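Local atomic coordinates of putative N-acetylmuramoyl-L-alanine amidase,autolysin cwp6 (Peptoclostridium difficile, PDB entry 5J72), a protein that probably hydrolyses the amide bond between N-acetylmuramic acid and L-alanine in peptidoglycan, using a zinc-dependent amidase domain joined to cell-wall-binding modules. Residues A467-E477 and I607-N617; E477-T488 and F526-S534. All coordinates share one frame; numbering follows the deposited sequence.

How the contacts relate
Both contacts lie in the amidase domain and share Glu477, whose carboxylate binds the zinc ion completed by His530 of contact 2, His460 and three waters. Contact 1 sets the beta-hairpin before that glutamate against the turn and helix 610-614; contact 2 begins at the same glutamate and follows helix 477-494 across strand 525-532. They lie about 12 Å apart, centre to centre, and also touch directly: Ile607 N lies 2.8 Å from Asn532 O, probably a hydrogen bond where strand 525-532 ends beside the residue that follows strand 599-606, and Asp608 OD1 lies 2.8 Å from Ser534 N, probably another. Leu616 O, just past helix 610-614, packs 3.7 Å from Tyr480 CE1 in the first turn of helix 477-494.

Contact 1 (A467-E477 and I607-N617); sequences ATSGLNGGAQE and IDNKSDMDKLN. With ZN (zinc ion), chain I.
The two-stranded hairpin leading into zinc ligand Glu477 rests on the turn 607-609 and helix 610-614, with Ile607 and Leu471 filling the interface. With chi1 at -154°, Ile607 swings CG1 roughly opposite its backbone N, so CG1 and CG2 diverge beneath the hairpin: CG2 meets Ala467 CB at 3.9 Å, CG1 packs on Ala475 CB, and CD1 reaches Glu477 N at 3.5 Å, where the second strand passes into the helix. A branched chain suits this place because it can touch both arms of the hairpin, while small alanines let the hairpin come close. Ser469 supplies the polar link. Its OG donates to Ile607 O at 2.8 Å, tilted 33° from the carbonyl plane, and accepts from Leu471 N in an ST turn; one hydroxyl therefore ties the hairpin to the turn and shapes the bend after the first strand. Leu471 directs CD1 over the start of the helix, 3.4 Å from Lys610 N and 3.6 Å from Met613 CG, while Leu471 CD2 lies against Lys610 CG. The charged end of that lysine turns away to a salt bridge with Asp614. Asn609 caps the helix, its OD1 accepting from Asp612 N in the carbonyl plane, and the side chain of Asp608 turns to Ser534. At the hairpin's far end, Asn472 lies beside Met613 and crosses Asn617 at about a right angle. Glu477 OE1 binds zinc at 2.2 Å; OE2 uses its anti lone pair to accept from Ala467 N at 2.8 Å and also accepts a hydrogen bond from a zinc-bound water. The hairpin backbone thus helps fix the carboxylate's rotation, a second-shell arrangement around the histidine-glutamate-histidine zinc site of an Amidase_3 domain.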
loop_
_atom_site.group_PDB
_atom_site.type_symbol
_atom_site.label_atom_id
_atom_site.label_comp_id
_atom_site.label_asym_id
_atom_site.label_seq_id
_atom_site.Cartn_x
_atom_site.Cartn_y
_atom_site.Cartn_z
ATOM N N ALA A 467 -0.297 30.180 12.226
ATOM C CA ALA A 467 -1.548 30.936 12.057
ATOM C C ALA A 467 -2.749 30.003 11.875
ATOM O O ALA A 467 -2.604 28.886 11.378
ATOM C CB ALA A 467 -1.444 31.838 10.834
ATOM N N THR A 468 -3.947 30.454 12.300
ATOM C CA THR A 468 -5.171 29.663 12.117
ATOM C C THR A 468 -6.274 30.571 11.573
ATOM O O THR A 468 -6.126 31.797 11.574
ATOM C CB THR A 468 -5.607 29.008 13.440
ATOM O OG1 THR A 468 -5.979 30.065 14.337
ATOM C CG2 THR A 468 -4.490 28.146 14.068
ATOM N N SER A 469 -7.371 29.988 11.092
ATOM C CA SER A 469 -8.454 30.786 10.546
ATOM C C SER A 469 -9.696 29.895 10.496
ATOM O O SER A 469 -9.597 28.675 10.651
ATOM C CB SER A 469 -8.107 31.253 9.132
ATOM O OG SER A 469 -8.619 30.327 8.178
ATOM N N GLY A 470 -10.859 30.519 10.278
ATOM C CA GLY A 470 -12.094 29.764 10.200
ATOM C C GLY A 470 -12.447 29.411 8.769
ATOM O O GLY A 470 -13.492 28.803 8.549
ATOM N N LEU A 471 -11.592 29.784 7.770
ATOM C CA LEU A 471 -11.901 29.433 6.359
ATOM C C LEU A 471 -11.692 27.905 6.053
ATOM O O LEU A 471 -10.941 27.194 6.766
ATOM C CB LEU A 471 -11.042 30.272 5.399
ATOM C CG LEU A 471 -10.978 31.769 5.719
ATOM C CD1 LEU A 471 -9.948 32.469 4.809
ATOM C CD2 LEU A 471 -12.363 32.415 5.505
ATOM N N ASN A 472 -12.351 27.411 4.990
ATOM C CA ASN A 472 -12.222 26.011 4.555
ATOM C C ASN A 472 -12.507 25.044 5.672
ATOM O O ASN A 472 -11.834 24.020 5.802
ATOM C CB ASN A 472 -10.791 25.722 3.967
ATOM C CG ASN A 472 -10.475 26.542 2.712
ATOM O OD1 ASN A 472 -9.356 26.401 2.139
ATOM N ND2 ASN A 472 -11.367 27.473 2.242
ATOM N N GLY A 473 -13.552 25.353 6.498
ATOM C CA GLY A 473 -13.928 24.467 7.596
ATOM C C GLY A 473 -12.953 24.482 8.759
ATOM O O GLY A 473 -12.938 23.556 9.562
ATOM N N GLY A 474 -12.145 25.556 8.890
ATOM C CA GLY A 474 -11.155 25.602 9.963
ATOM C C GLY A 474 -9.817 25.255 9.330
ATOM O O GLY A 474 -9.665 24.232 8.642
ATOM N N ALA A 475 -8.850 26.102 9.551
ATOM C CA ALA A 475 -7.564 25.895 8.944
ATOM C C ALA A 475 -6.480 26.216 9.916
ATOM O O ALA A 475 -6.553 27.211 10.681
ATOM C CB ALA A 475 -7.438 26.818 7.701
ATOM N N GLN A 476 -5.446 25.359 9.896
ATOM C CA GLN A 476 -4.276 25.536 10.730
ATOM C C GLN A 476 -3.077 25.542 9.822
ATOM O O GLN A 476 -2.912 24.600 9.034
ATOM C CB GLN A 476 -4.143 24.375 11.715
ATOM C CG GLN A 476 -5.149 24.483 12.877
ATOM C CD GLN A 476 -4.902 23.357 13.836
ATOM O OE1 GLN A 476 -5.261 22.204 13.566
ATOM N NE2 GLN A 476 -4.255 23.635 14.960
ATOM N N GLU A 477 -2.218 26.561 9.933
ATOM C CA GLU A 477 -1.020 26.635 9.098
ATOM C C GLU A 477 -0.182 25.309 9.147
ATOM O O GLU A 477 0.300 24.848 8.090
ATOM C CB GLU A 477 -0.157 27.815 9.566
ATOM C CG GLU A 477 1.131 27.994 8.743
ATOM C CD GLU A 477 1.968 29.187 9.220
ATOM O OE1 GLU A 477 3.025 29.435 8.630
ATOM O OE2 GLU A 477 1.581 29.861 10.197
ATOM N N ILE A 607 -3.683 32.477 4.936
ATOM C CA ILE A 607 -4.618 31.427 5.379
ATOM C C ILE A 607 -5.939 32.014 5.957
ATOM O O ILE A 607 -6.907 31.264 6.123
ATOM C CB ILE A 607 -3.896 30.506 6.433
ATOM C CG1 ILE A 607 -4.553 29.109 6.418
ATOM C CG2 ILE A 607 -3.952 31.122 7.876
ATOM C CD1 ILE A 607 -3.676 28.095 7.145
ATOM N N ASP A 608 -5.970 33.343 6.217
ATOM C CA ASP A 608 -7.153 34.066 6.734
ATOM C C ASP A 608 -7.735 34.945 5.616
ATOM O O ASP A 608 -8.533 35.832 5.900
ATOM C CB ASP A 608 -6.786 34.963 7.957
ATOM C CG ASP A 608 -5.633 35.936 7.665
ATOM O OD1 ASP A 608 -5.358 36.815 8.519
ATOM O OD2 ASP A 608 -5.000 35.817 6.571
ATOM N N ASN A 609 -7.339 34.733 4.344
ATOM C CA ASN A 609 -7.958 35.521 3.255
ATOM C C ASN A 609 -8.853 34.583 2.416
ATOM O O ASN A 609 -8.362 33.621 1.831
ATOM C CB ASN A 609 -6.922 36.197 2.361
ATOM C CG ASN A 609 -7.605 36.940 1.232
ATOM O OD1 ASN A 609 -7.833 36.363 0.150
ATOM N ND2 ASN A 609 -7.997 38.206 1.421
ATOM N N LYS A 610 -10.165 34.856 2.357
ATOM C CA LYS A 610 -11.098 33.990 1.626
ATOM C C LYS A 610 -10.780 33.818 0.143
ATOM O O LYS A 610 -10.910 32.710 -0.384
ATOM C CB LYS A 610 -12.519 34.540 1.744
ATOM C CG LYS A 610 -13.519 33.399 1.883
ATOM C CD LYS A 610 -14.839 33.683 1.189
ATOM C CE LYS A 610 -15.656 32.428 1.212
ATOM N NZ LYS A 610 -15.479 31.681 -0.053
ATOM N N SER A 611 -10.396 34.884 -0.541
ATOM C CA SER A 611 -10.085 34.741 -1.967
ATOM C C SER A 611 -8.879 33.730 -2.193
ATOM O O SER A 611 -8.960 32.868 -3.066
ATOM C CB SER A 611 -9.766 36.109 -2.553
ATOM O OG SER A 611 -9.371 35.989 -3.913
ATOM N N ASP A 612 -7.797 33.849 -1.381
ATOM C CA ASP A 612 -6.620 32.965 -1.441
ATOM C C ASP A 612 -7.020 31.545 -1.095
ATOM O O ASP A 612 -6.730 30.625 -1.850
ATOM C CB ASP A 612 -5.538 33.439 -0.441
ATOM C CG ASP A 612 -4.741 34.643 -0.877
ATOM O OD1 ASP A 612 -3.820 35.051 -0.133
ATOM O OD2 ASP A 612 -5.023 35.180 -1.970
ATOM N N MET A 613 -7.711 31.356 0.062
ATOM C CA MET A 613 -8.115 30.021 0.537
ATOM C C MET A 613 -9.121 29.328 -0.366
ATOM O O MET A 613 -9.169 28.094 -0.401
ATOM C CB MET A 613 -8.675 30.127 1.964
ATOM C CG MET A 613 -7.595 30.503 2.929
ATOM S SD MET A 613 -6.443 29.074 3.071
ATOM C CE MET A 613 -5.113 29.703 2.288
ATOM N N ASP A 614 -9.943 30.114 -1.108
ATOM C CA ASP A 614 -10.887 29.501 -2.055
ATOM C C ASP A 614 -10.074 28.728 -3.179
ATOM O O ASP A 614 -10.571 27.766 -3.774
ATOM C CB ASP A 614 -11.765 30.609 -2.713
ATOM C CG ASP A 614 -12.937 31.048 -1.840
ATOM O OD1 ASP A 614 -13.194 30.382 -0.799
ATOM O OD2 ASP A 614 -13.596 32.055 -2.190
ATOM N N LYS A 615 -8.837 29.164 -3.455
ATOM C CA LYS A 615 -8.022 28.483 -4.457
ATOM C C LYS A 615 -7.257 27.283 -3.820
ATOM O O LYS A 615 -6.531 26.568 -4.529
ATOM C CB LYS A 615 -7.019 29.458 -5.092
ATOM C CG LYS A 615 -7.691 30.552 -5.927
ATOM C CD LYS A 615 -6.768 31.729 -6.097
ATOM C CE LYS A 615 -7.474 32.877 -6.770
ATOM N NZ LYS A 615 -8.245 33.680 -5.774
ATOM N N LEU A 616 -7.419 27.075 -2.505
ATOM C CA LEU A 616 -6.752 25.960 -1.795
ATOM C C LEU A 616 -7.757 25.149 -0.936
ATOM O O LEU A 616 -7.382 24.563 0.085
ATOM C CB LEU A 616 -5.668 26.527 -0.868
ATOM C CG LEU A 616 -4.594 27.296 -1.572
ATOM C CD1 LEU A 616 -3.860 28.203 -0.574
ATOM C CD2 LEU A 616 -3.669 26.306 -2.224
ATOM N N ASN A 617 -9.009 25.078 -1.371
ATOM C CA ASN A 617 -10.012 24.406 -0.544
ATOM C C ASN A 617 -10.246 22.914 -0.833
ATOM O O ASN A 617 -11.259 22.394 -0.431
ATOM C CB ASN A 617 -11.329 25.176 -0.637
ATOM C CG ASN A 617 -11.898 25.283 -2.031
ATOM O OD1 ASN A 617 -11.428 24.619 -2.970
ATOM N ND2 ASN A 617 -12.935 26.093 -2.259
HETATM ZN ZN ZN I . 4.593 30.576 9.696
HETATM O O HOH W 1 3.195 31.853 11.084
HETATM O O HOH W 2 6.140 31.760 10.620
HETATM O O HOH W 3 4.097 32.299 8.494
#

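Contact 2 (E477-T488 and F526-S534); sequences EKKYTLNTALAT and FTSIHYNAS. With ZN (zinc ion), chain I.
The ring of Tyr531 has Tyr480 over one face and two threonines at its edge. Tyr480 CB makes a CH-pi contact 4.0 Å from the centroid of the Tyr531 ring, and its own ring turns an edge toward Tyr531, with planes at 67° in a T-shaped pair. Thr481 CG2 and Thr484 OG1 lie near the plane of Tyr531. Ser528 OG lies in the plane of the His530 imidazole, at its edge. The phenol OH donates to Thr484 OG1 at 2.7 Å, and that hydroxyl in turn donates a hydrogen bond to Tyr480 O, which Thr484 N reaches from the opposite face of its carbonyl plane. Threonine fits here: with OG1 beside its backbone N (chi1 -61°) it relays the buried phenol to the helix backbone and still offers CG2 to Ile529 CG2 at 3.8 Å. Farther along, Ile529 CD1 reaches Ala485 and Thr488, the small alanine admitting the long branch. At the other end, Tyr531 N donates to Glu477 OE1 at 3.0 Å, from above the carboxylate plane, with a nearly straight N-H...O angle of 165°. The strand thereby steadies the glutamate oxygen that shares the zinc with His530 ND1, bound at 2.2 Å. The axes of helix 477-488 and strand 526-532 come within 7.6 Å; helix 619-637 touches Thr484 through Val622 and Met625, while Ile529 reaches Cys604 on strand 599-606 and Ala485 rests on strand 453-458.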
loop_
_atom_site.group_PDB
_atom_site.type_symbol
_atom_site.label_atom_id
_atom_site.label_comp_id
_atom_site.label_asym_id
_atom_site.label_seq_id
_atom_site.Cartn_x
_atom_site.Cartn_y
_atom_site.Cartn_z
ATOM N N GLU A 477 -2.218 26.561 9.933
ATOM C CA GLU A 477 -1.020 26.635 9.098
ATOM C C GLU A 477 -0.182 25.309 9.147
ATOM O O GLU A 477 0.300 24.848 8.090
ATOM C CB GLU A 477 -0.157 27.815 9.566
ATOM C CG GLU A 477 1.131 27.994 8.743
ATOM C CD GLU A 477 1.968 29.187 9.220
ATOM O OE1 GLU A 477 3.025 29.435 8.630
ATOM O OE2 GLU A 477 1.581 29.861 10.197
ATOM N N LYS A 478 0.023 24.718 10.344
ATOM C CA LYS A 478 0.857 23.506 10.457
ATOM C C LYS A 478 0.334 22.333 9.608
ATOM O O LYS A 478 1.125 21.484 9.159
ATOM C CB LYS A 478 1.009 23.072 11.939
ATOM C CG LYS A 478 -0.259 22.417 12.545
ATOM C CD LYS A 478 0.134 21.678 13.875
ATOM C CE LYS A 478 -1.056 21.338 14.752
ATOM N NZ LYS A 478 -0.628 20.341 15.809
ATOM N N LYS A 479 -0.955 22.269 9.352
ATOM C CA LYS A 479 -1.396 21.141 8.529
ATOM C C LYS A 479 -1.331 21.493 7.011
ATOM O O LYS A 479 -1.097 20.617 6.175
ATOM C CB LYS A 479 -2.831 20.815 8.815
ATOM C CG LYS A 479 -3.032 20.461 10.282
ATOM C CD LYS A 479 -4.483 20.338 10.582
ATOM C CE LYS A 479 -4.665 19.791 11.979
ATOM N NZ LYS A 479 -6.102 19.709 12.307
ATOM N N TYR A 480 -1.575 22.767 6.679
ATOM C CA TYR A 480 -1.527 23.125 5.274
ATOM C C TYR A 480 -0.070 23.119 4.870
ATOM O O TYR A 480 0.223 22.780 3.706
ATOM C CB TYR A 480 -2.097 24.535 5.077
ATOM C CG TYR A 480 -3.563 24.491 4.758
ATOM C CD1 TYR A 480 -4.016 24.694 3.456
ATOM C CD2 TYR A 480 -4.508 24.271 5.757
ATOM C CE1 TYR A 480 -5.364 24.683 3.155
ATOM C CE2 TYR A 480 -5.870 24.258 5.464
ATOM C CZ TYR A 480 -6.294 24.469 4.161
ATOM O OH TYR A 480 -7.632 24.487 3.837
ATOM N N THR A 481 0.853 23.479 5.807
ATOM C CA THR A 481 2.247 23.468 5.327
ATOM C C THR A 481 2.658 22.036 5.139
ATOM O O THR A 481 3.409 21.742 4.188
ATOM C CB THR A 481 3.245 24.163 6.309
ATOM O OG1 THR A 481 3.236 23.481 7.560
ATOM C CG2 THR A 481 2.890 25.614 6.555
ATOM N N LEU A 482 2.243 21.130 6.048
ATOM C CA LEU A 482 2.645 19.726 5.842
ATOM C C LEU A 482 2.070 19.125 4.507
ATOM O O LEU A 482 2.794 18.469 3.762
ATOM C CB LEU A 482 2.206 18.819 7.036
ATOM C CG LEU A 482 2.580 17.345 6.809
ATOM C CD1 LEU A 482 4.081 17.186 6.699
ATOM C CD2 LEU A 482 2.010 16.541 7.980
ATOM N N ASN A 483 0.774 19.336 4.232
ATOM C CA ASN A 483 0.180 18.792 2.983
ATOM C C ASN A 483 0.856 19.449 1.733
ATOM O O ASN A 483 1.094 18.764 0.763
ATOM C CB ASN A 483 -1.291 19.061 2.963
ATOM C CG ASN A 483 -1.974 18.247 4.046
ATOM O OD1 ASN A 483 -1.501 17.128 4.338
ATOM N ND2 ASN A 483 -2.987 18.795 4.754
ATOM N N THR A 484 1.168 20.757 1.811
ATOM C CA THR A 484 1.827 21.413 0.677
ATOM C C THR A 484 3.230 20.805 0.490
ATOM O O THR A 484 3.619 20.431 -0.622
ATOM C CB THR A 484 1.974 22.927 0.980
ATOM O OG1 THR A 484 0.688 23.467 1.151
ATOM C CG2 THR A 484 2.711 23.672 -0.208
ATOM N N ALA A 485 3.981 20.662 1.611
ATOM C CA ALA A 485 5.343 20.178 1.567
ATOM C C ALA A 485 5.433 18.752 1.090
ATOM O O ALA A 485 6.421 18.401 0.397
ATOM C CB ALA A 485 6.047 20.320 2.960
ATOM N N LEU A 486 4.487 17.925 1.418
ATOM C CA LEU A 486 4.545 16.511 0.954
ATOM C C LEU A 486 4.438 16.538 -0.596
ATOM O O LEU A 486 5.122 15.766 -1.268
ATOM C CB LEU A 486 3.331 15.695 1.557
ATOM C CG LEU A 486 3.646 15.382 3.090
ATOM C CD1 LEU A 486 2.303 14.996 3.837
ATOM C CD2 LEU A 486 4.700 14.228 3.228
ATOM N N ALA A 487 3.569 17.394 -1.105
ATOM C CA ALA A 487 3.380 17.450 -2.582
ATOM C C ALA A 487 4.641 18.001 -3.265
ATOM O O ALA A 487 5.009 17.544 -4.347
ATOM C CB ALA A 487 2.166 18.299 -2.887
ATOM N N THR A 488 5.309 19.008 -2.654
ATOM C CA THR A 488 6.561 19.499 -3.212
ATOM C C THR A 488 7.606 18.400 -3.227
ATOM O O THR A 488 8.376 18.229 -4.187
ATOM C CB THR A 488 7.112 20.657 -2.305
ATOM O OG1 THR A 488 6.128 21.678 -2.277
ATOM C CG2 THR A 488 8.502 21.198 -2.829
ATOM N N PHE A 526 17.343 25.055 0.650
ATOM C CA PHE A 526 16.480 24.792 1.792
ATOM C C PHE A 526 15.279 25.640 1.574
ATOM O O PHE A 526 15.413 26.869 1.406
ATOM C CB PHE A 526 17.207 25.164 3.089
ATOM C CG PHE A 526 16.345 25.131 4.345
ATOM C CD1 PHE A 526 15.453 26.152 4.625
ATOM C CD2 PHE A 526 16.466 24.101 5.258
ATOM C CE1 PHE A 526 14.689 26.130 5.813
ATOM C CE2 PHE A 526 15.719 24.078 6.429
ATOM C CZ PHE A 526 14.832 25.100 6.694
ATOM N N THR A 527 14.063 25.042 1.574
ATOM C CA THR A 527 12.862 25.810 1.371
ATOM C C THR A 527 11.898 25.607 2.551
ATOM O O THR A 527 11.426 24.491 2.750
ATOM C CB THR A 527 12.176 25.375 0.088
ATOM O OG1 THR A 527 13.103 25.543 -0.999
ATOM C CG2 THR A 527 10.986 26.214 -0.262
ATOM N N SER A 528 11.606 26.682 3.297
ATOM C CA SER A 528 10.647 26.620 4.382
ATOM C C SER A 528 9.309 27.004 3.812
ATOM O O SER A 528 9.224 27.950 3.018
ATOM C CB SER A 528 11.116 27.539 5.523
ATOM O OG SER A 528 10.217 27.514 6.620
ATOM N N ILE A 529 8.225 26.293 4.168
ATOM C CA ILE A 529 6.930 26.546 3.593
ATOM C C ILE A 529 6.004 26.958 4.700
ATOM O O ILE A 529 5.827 26.216 5.674
ATOM C CB ILE A 529 6.406 25.246 2.865
ATOM C CG1 ILE A 529 7.308 24.983 1.616
ATOM C CG2 ILE A 529 4.954 25.420 2.366
ATOM C CD1 ILE A 529 6.996 23.659 0.909
ATOM N N HIS A 530 5.403 28.124 4.543
ATOM C CA HIS A 530 4.530 28.730 5.542
ATOM C C HIS A 530 3.270 29.335 4.909
ATOM O O HIS A 530 3.175 29.416 3.682
ATOM C CB HIS A 530 5.314 29.852 6.257
ATOM C CG HIS A 530 6.323 29.330 7.243
ATOM N ND1 HIS A 530 6.125 29.419 8.628
ATOM C CD2 HIS A 530 7.516 28.702 7.036
ATOM C CE1 HIS A 530 7.185 28.835 9.179
ATOM N NE2 HIS A 530 8.057 28.382 8.281
ATOM N N TYR A 531 2.281 29.727 5.743
ATOM C CA TYR A 531 1.073 30.409 5.264
ATOM C C TYR A 531 0.983 31.744 6.042
ATOM O O TYR A 531 1.315 31.765 7.232
ATOM C CB TYR A 531 -0.169 29.544 5.472
ATOM C CG TYR A 531 -0.316 28.553 4.339
ATOM C CD1 TYR A 531 -1.176 28.801 3.275
ATOM C CD2 TYR A 531 0.456 27.392 4.299
ATOM C CE1 TYR A 531 -1.251 27.934 2.190
ATOM C CE2 TYR A 531 0.384 26.516 3.215
ATOM C CZ TYR A 531 -0.464 26.793 2.161
ATOM O OH TYR A 531 -0.529 25.931 1.086
ATOM N N ASN A 532 0.609 32.853 5.368
ATOM C CA ASN A 532 0.555 34.194 5.985
ATOM C C ASN A 532 -0.751 34.441 6.686
ATOM O O ASN A 532 -1.682 33.638 6.590
ATOM C CB ASN A 532 0.692 35.294 4.934
ATOM C CG ASN A 532 1.922 36.091 5.131
ATOM O OD1 ASN A 532 2.261 36.403 6.272
ATOM N ND2 ASN A 532 2.687 36.426 4.088
ATOM N N ALA A 533 -0.812 35.586 7.392
ATOM C CA ALA A 533 -2.018 36.027 8.134
ATOM C C ALA A 533 -1.839 37.514 8.482
ATOM O O ALA A 533 -0.729 38.009 8.471
ATOM C CB ALA A 533 -2.187 35.222 9.446
ATOM N N SER A 534 -2.915 38.188 8.770
ATOM C CA SER A 534 -2.935 39.573 9.214
ATOM C C SER A 534 -4.353 39.654 9.822
ATOM O O SER A 534 -4.517 39.554 11.025
ATOM C CB SER A 534 -2.692 40.537 8.047
ATOM O OG SER A 534 -3.640 40.450 6.993
HETATM ZN ZN ZN I . 4.593 30.576 9.696
HETATM O O HOH W 1 3.195 31.853 11.084
HETATM O O HOH W 3 4.097 32.299 8.494
HETATM O O HOH W 2 6.140 31.760 10.620
#